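Local coordinates for protein telomerase reverse transcriptase (Candida albicans SC5314, PDB 6ZDQ) that probably lengthens chromosome ends as a reverse transcriptase, copying a template within its RNA component into telomeric DNA repeats, at residues A[310-315]-A[590-595]; A[333-338]-A[543-548]. One frame throughout, in Å; residues are numbered along the deposited sequence.

Contact 1. Residues A[310-315]-A[590-595]; sequences VAEKIS and EGFLLD
Ala311 packs against one face of the Phe592 ring where helix 307-325 meets the loop between helices 574-588 and 602-626, at the border with the C-terminal helical region, the thumb in telomerases. The contact illustrates how helix and loop can be joined through a single phenylalanine. The methyl CB of Ala311 makes a CH-pi contact, 3.6 Å from the ring centroid and 20° off the normal. It is offset toward the rim, nearest to CG of Phe592 at 3.4 Å. Phe592 takes a chi1 of 38°, which sets CG between the backbone N and the carbonyl carbon and points the ring toward the start of the helix.

One residue further on, Glu312 comes from another direction. Its chain bends at chi2 (66°) and brings OE1 to the edge, in the ring plane, 3.2 Å from CD2 of Phe592; the carboxylate is twisted well away from the plane of the ring.

A helical turn beyond Ala311, Ser315 packs its OG 3.7 Å from CB of Phe592. This hydroxyl is also bonded to Ala311 O at 3.0 Å, approaching from above the carbonyl plane, while Ser315 N reaches the same oxygen from the opposite face.

No hydrogen bond links the segments. Their chemistry implies a junction resting on a methyl against the ring face, with an oxygen at the electropositive rim probably adding a modest electrostatic attraction.

Contact 2. Residues A[333-338]-A[543-548]; sequences ILKFDM and IDFVGL
Ile333 and Ile543 meet by apolar packing, with CG2 of Ile333 3.6 Å from CD1 of Ile543. The two side chains lie antiparallel, alongside one another. In Ile543, chi1 of -60° puts CG1 beside the backbone N, and an extended chi2 carries CD1 across to the strand 332-337.

A lysine against an aromatic edge makes the second kind of contact. Lys335 CG approaches Phe545 near the plane of its ring, 3.4 Å from CD1. The lysine then bends at chi2 (-97°), and CE passes 3.9 Å from Phe545 O, so the aliphatic part of the chain covers both ring edge and backbone. Beyond it, NZ makes a long, weak ion pair with Asp496 and lies close to the like-charged Lys530.

Backbone bonding belongs elsewhere: Lys335 pairs with Val532, and Phe336 with Phe497, inside the four-stranded sheet of the reverse transcriptase palm. Lys-Phe-Asp-Met of 335-338 is consistent with motif A, and the FVGL of 545-548 with motif E, the primer grip. With no hydrogen bond between the two segments, their chemistry implies that these sheet elements are joined here by apolar packing, a lysine's methylenes serving as hydrocarbon.

Contacts 1 and 2 lie with their centres about 16 Å apart, on the same side of the chain's centre. Helix 307-325 is followed in the chain, after a short connection, by strand 332-337, so the first segments are near neighbours in sequence; contact 2 is nested inside the loop that contact 1 closes. The two contacts also touch: Ala311 CB lies 3.6 Å from Leu548 CD1, and Val310 CG1 lies 3.7 Å from Phe545 CE2. Ala311 thus meets both Phe592 and Leu548, and helix 307-325 packs against both second segments. The arrangement connects palm sheet, probable primer grip and C-terminal helical region, the thumb in telomerases, in continuous packing.

Contact 1. Residues A[310-315]-A[590-595]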
# COMPACT_ATOMS: atom_id res chain seq x y z
N VAL A 310 -7.78 14.75 10.19
CA VAL A 310 -9.13 14.61 10.74
C VAL A 310 -9.09 14.65 12.26
O VAL A 310 -9.88 15.35 12.90
CB VAL A 310 -9.79 13.32 10.23
CG1 VAL A 310 -11.22 13.23 10.76
CG2 VAL A 310 -9.77 13.26 8.72
N ALA A 311 -8.16 13.90 12.86
CA ALA A 311 -8.06 13.87 14.31
C ALA A 311 -7.68 15.24 14.86
O ALA A 311 -8.19 15.66 15.90
CB ALA A 311 -7.04 12.82 14.75
N GLU A 312 -6.79 15.95 14.17
CA GLU A 312 -6.39 17.28 14.63
C GLU A 312 -7.54 18.28 14.51
O GLU A 312 -7.72 19.13 15.38
CB GLU A 312 -5.17 17.77 13.85
CG GLU A 312 -4.19 18.58 14.68
CD GLU A 312 -3.53 17.76 15.77
OE1 GLU A 312 -3.12 16.61 15.49
OE2 GLU A 312 -3.42 18.26 16.91
N LYS A 313 -8.32 18.18 13.43
CA LYS A 313 -9.49 19.05 13.28
C LYS A 313 -10.49 18.84 14.41
O LYS A 313 -11.08 19.80 14.91
CB LYS A 313 -10.15 18.82 11.92
CG LYS A 313 -9.38 19.35 10.73
CD LYS A 313 -9.44 20.86 10.65
CE LYS A 313 -8.73 21.38 9.41
NZ LYS A 313 -8.76 22.87 9.32
N ILE A 314 -10.69 17.58 14.81
CA ILE A 314 -11.59 17.29 15.93
C ILE A 314 -10.99 17.80 17.24
O ILE A 314 -11.71 18.29 18.11
CB ILE A 314 -11.91 15.79 15.98
CG1 ILE A 314 -12.56 15.33 14.67
CG2 ILE A 314 -12.82 15.47 17.16
CD1 ILE A 314 -12.88 13.86 14.64
N SER A 315 -9.67 17.68 17.39
CA SER A 315 -9.02 18.18 18.60
C SER A 315 -9.10 19.70 18.68
O SER A 315 -9.19 20.26 19.78
CB SER A 315 -7.57 17.71 18.65
OG SER A 315 -7.49 16.30 18.73
N GLU A 590 1.33 11.09 17.51
CA GLU A 590 1.02 12.46 17.12
C GLU A 590 0.24 13.16 18.24
O GLU A 590 -0.05 12.58 19.29
CB GLU A 590 0.25 12.48 15.80
CG GLU A 590 1.14 12.25 14.59
CD GLU A 590 0.37 12.26 13.28
OE1 GLU A 590 -0.50 11.38 13.10
OE2 GLU A 590 0.63 13.14 12.44
N GLY A 591 -0.09 14.43 18.00
CA GLY A 591 -0.64 15.26 19.06
C GLY A 591 -1.96 14.75 19.61
O GLY A 591 -2.16 14.75 20.83
N PHE A 592 -2.86 14.31 18.74
CA PHE A 592 -4.23 14.00 19.15
C PHE A 592 -4.32 12.85 20.15
O PHE A 592 -5.41 12.62 20.69
CB PHE A 592 -5.08 13.68 17.92
CG PHE A 592 -4.36 12.89 16.86
CD1 PHE A 592 -4.27 11.52 16.94
CD2 PHE A 592 -3.79 13.53 15.77
CE1 PHE A 592 -3.62 10.79 15.96
CE2 PHE A 592 -3.13 12.81 14.79
CZ PHE A 592 -3.05 11.44 14.89
N LEU A 593 -3.23 12.14 20.42
CA LEU A 593 -3.27 11.03 21.37
C LEU A 593 -2.86 11.43 22.78
O LEU A 593 -3.17 10.70 23.73
CB LEU A 593 -2.37 9.89 20.89
CG LEU A 593 -2.66 9.31 19.51
CD1 LEU A 593 -1.52 9.62 18.55
CD2 LEU A 593 -2.91 7.81 19.59
N LEU A 594 -2.16 12.55 22.94
CA LEU A 594 -1.64 12.96 24.24
C LEU A 594 -2.56 13.89 25.01
O LEU A 594 -2.23 14.27 26.14
CB LEU A 594 -0.27 13.64 24.07
CG LEU A 594 0.96 12.78 23.77
CD1 LEU A 594 1.06 11.60 24.73
CD2 LEU A 594 0.99 12.31 22.32
N ASP A 595 -3.70 14.28 24.44
CA ASP A 595 -4.61 15.20 25.12
C ASP A 595 -5.09 14.62 26.45
O ASP A 595 -5.60 13.50 26.50
CB ASP A 595 -5.80 15.54 24.22
CG ASP A 595 -6.47 14.30 23.65
OD1 ASP A 595 -5.80 13.25 23.55
OD2 ASP A 595 -7.66 14.38 23.30

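Contact 2. Residues A[333-338]-A[543-548]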
# COMPACT_ATOMS: atom_id res chain seq x y z
N ILE A 333 -23.96 14.88 15.80
CA ILE A 333 -22.96 14.34 14.89
C ILE A 333 -23.65 13.76 13.67
O ILE A 333 -24.77 13.24 13.74
CB ILE A 333 -22.06 13.30 15.59
CG1 ILE A 333 -21.45 13.88 16.87
CG2 ILE A 333 -20.93 12.86 14.68
CD1 ILE A 333 -22.17 13.48 18.13
N LEU A 334 -22.96 13.83 12.52
CA LEU A 334 -23.51 13.34 11.25
C LEU A 334 -22.36 12.73 10.45
O LEU A 334 -21.53 13.46 9.90
CB LEU A 334 -24.21 14.45 10.49
CG LEU A 334 -25.73 14.51 10.66
CD1 LEU A 334 -26.31 15.61 9.81
CD2 LEU A 334 -26.36 13.18 10.28
N LYS A 335 -22.32 11.40 10.39
CA LYS A 335 -21.30 10.67 9.64
C LYS A 335 -21.96 10.01 8.43
O LYS A 335 -22.81 9.13 8.59
CB LYS A 335 -20.61 9.63 10.53
CG LYS A 335 -19.42 8.93 9.88
CD LYS A 335 -19.81 7.59 9.27
CE LYS A 335 -18.60 6.92 8.63
NZ LYS A 335 -18.94 5.60 8.05
N PHE A 336 -21.57 10.44 7.24
CA PHE A 336 -22.07 9.85 6.00
C PHE A 336 -20.95 9.78 4.98
O PHE A 336 -19.91 10.43 5.12
CB PHE A 336 -23.27 10.63 5.44
CG PHE A 336 -22.97 12.06 5.09
CD1 PHE A 336 -22.93 13.04 6.07
CD2 PHE A 336 -22.75 12.43 3.77
CE1 PHE A 336 -22.66 14.35 5.74
CE2 PHE A 336 -22.48 13.75 3.44
CZ PHE A 336 -22.44 14.71 4.43
N ASP A 337 -21.16 8.96 3.95
CA ASP A 337 -20.16 8.74 2.92
C ASP A 337 -20.85 8.57 1.57
O ASP A 337 -22.06 8.32 1.49
CB ASP A 337 -19.29 7.52 3.22
CG ASP A 337 -20.08 6.23 3.23
OD1 ASP A 337 -21.11 6.15 3.93
OD2 ASP A 337 -19.68 5.28 2.52
N MET A 338 -20.06 8.71 0.51
CA MET A 338 -20.55 8.61 -0.86
C MET A 338 -20.21 7.23 -1.43
O MET A 338 -19.06 6.78 -1.33
CB MET A 338 -19.95 9.71 -1.74
CG MET A 338 -20.14 11.11 -1.18
SD MET A 338 -21.87 11.56 -1.02
CE MET A 338 -21.75 13.07 -0.07
N ILE A 543 -18.26 6.83 17.95
CA ILE A 543 -18.38 6.75 16.49
C ILE A 543 -17.00 6.52 15.90
O ILE A 543 -16.03 7.19 16.28
CB ILE A 543 -19.00 8.03 15.89
CG1 ILE A 543 -20.41 8.26 16.45
CG2 ILE A 543 -19.04 7.95 14.37
CD1 ILE A 543 -20.99 9.58 16.05
N ASP A 544 -16.91 5.57 14.97
CA ASP A 544 -15.69 5.34 14.20
C ASP A 544 -15.89 5.98 12.82
O ASP A 544 -16.67 5.48 12.01
CB ASP A 544 -15.39 3.85 14.08
CG ASP A 544 -15.33 3.16 15.43
OD1 ASP A 544 -15.03 3.83 16.43
OD2 ASP A 544 -15.59 1.93 15.48
N PHE A 545 -15.19 7.09 12.57
CA PHE A 545 -15.35 7.79 11.30
C PHE A 545 -14.34 7.32 10.26
O PHE A 545 -14.72 6.71 9.26
CB PHE A 545 -15.23 9.30 11.54
CG PHE A 545 -15.18 10.12 10.29
CD1 PHE A 545 -16.20 10.05 9.36
CD2 PHE A 545 -14.11 10.97 10.04
CE1 PHE A 545 -16.15 10.80 8.20
CE2 PHE A 545 -14.06 11.72 8.88
CZ PHE A 545 -15.09 11.63 7.96
N VAL A 546 -13.06 7.57 10.49
CA VAL A 546 -12.01 7.00 9.65
C VAL A 546 -10.89 6.50 10.55
O VAL A 546 -10.08 7.29 11.05
CB VAL A 546 -11.44 8.01 8.63
CG1 VAL A 546 -10.31 7.36 7.84
CG2 VAL A 546 -12.52 8.52 7.69
N GLY A 547 -10.84 5.19 10.76
CA GLY A 547 -9.78 4.55 11.52
C GLY A 547 -9.60 5.09 12.92
O GLY A 547 -8.62 4.75 13.59
N LEU A 548 -10.51 5.95 13.37
CA LEU A 548 -10.43 6.62 14.66
C LEU A 548 -11.71 6.36 15.44
O LEU A 548 -12.80 6.32 14.86
CB LEU A 548 -10.22 8.13 14.49
CG LEU A 548 -8.95 8.60 13.78
CD1 LEU A 548 -9.04 10.08 13.45
CD2 LEU A 548 -7.72 8.31 14.62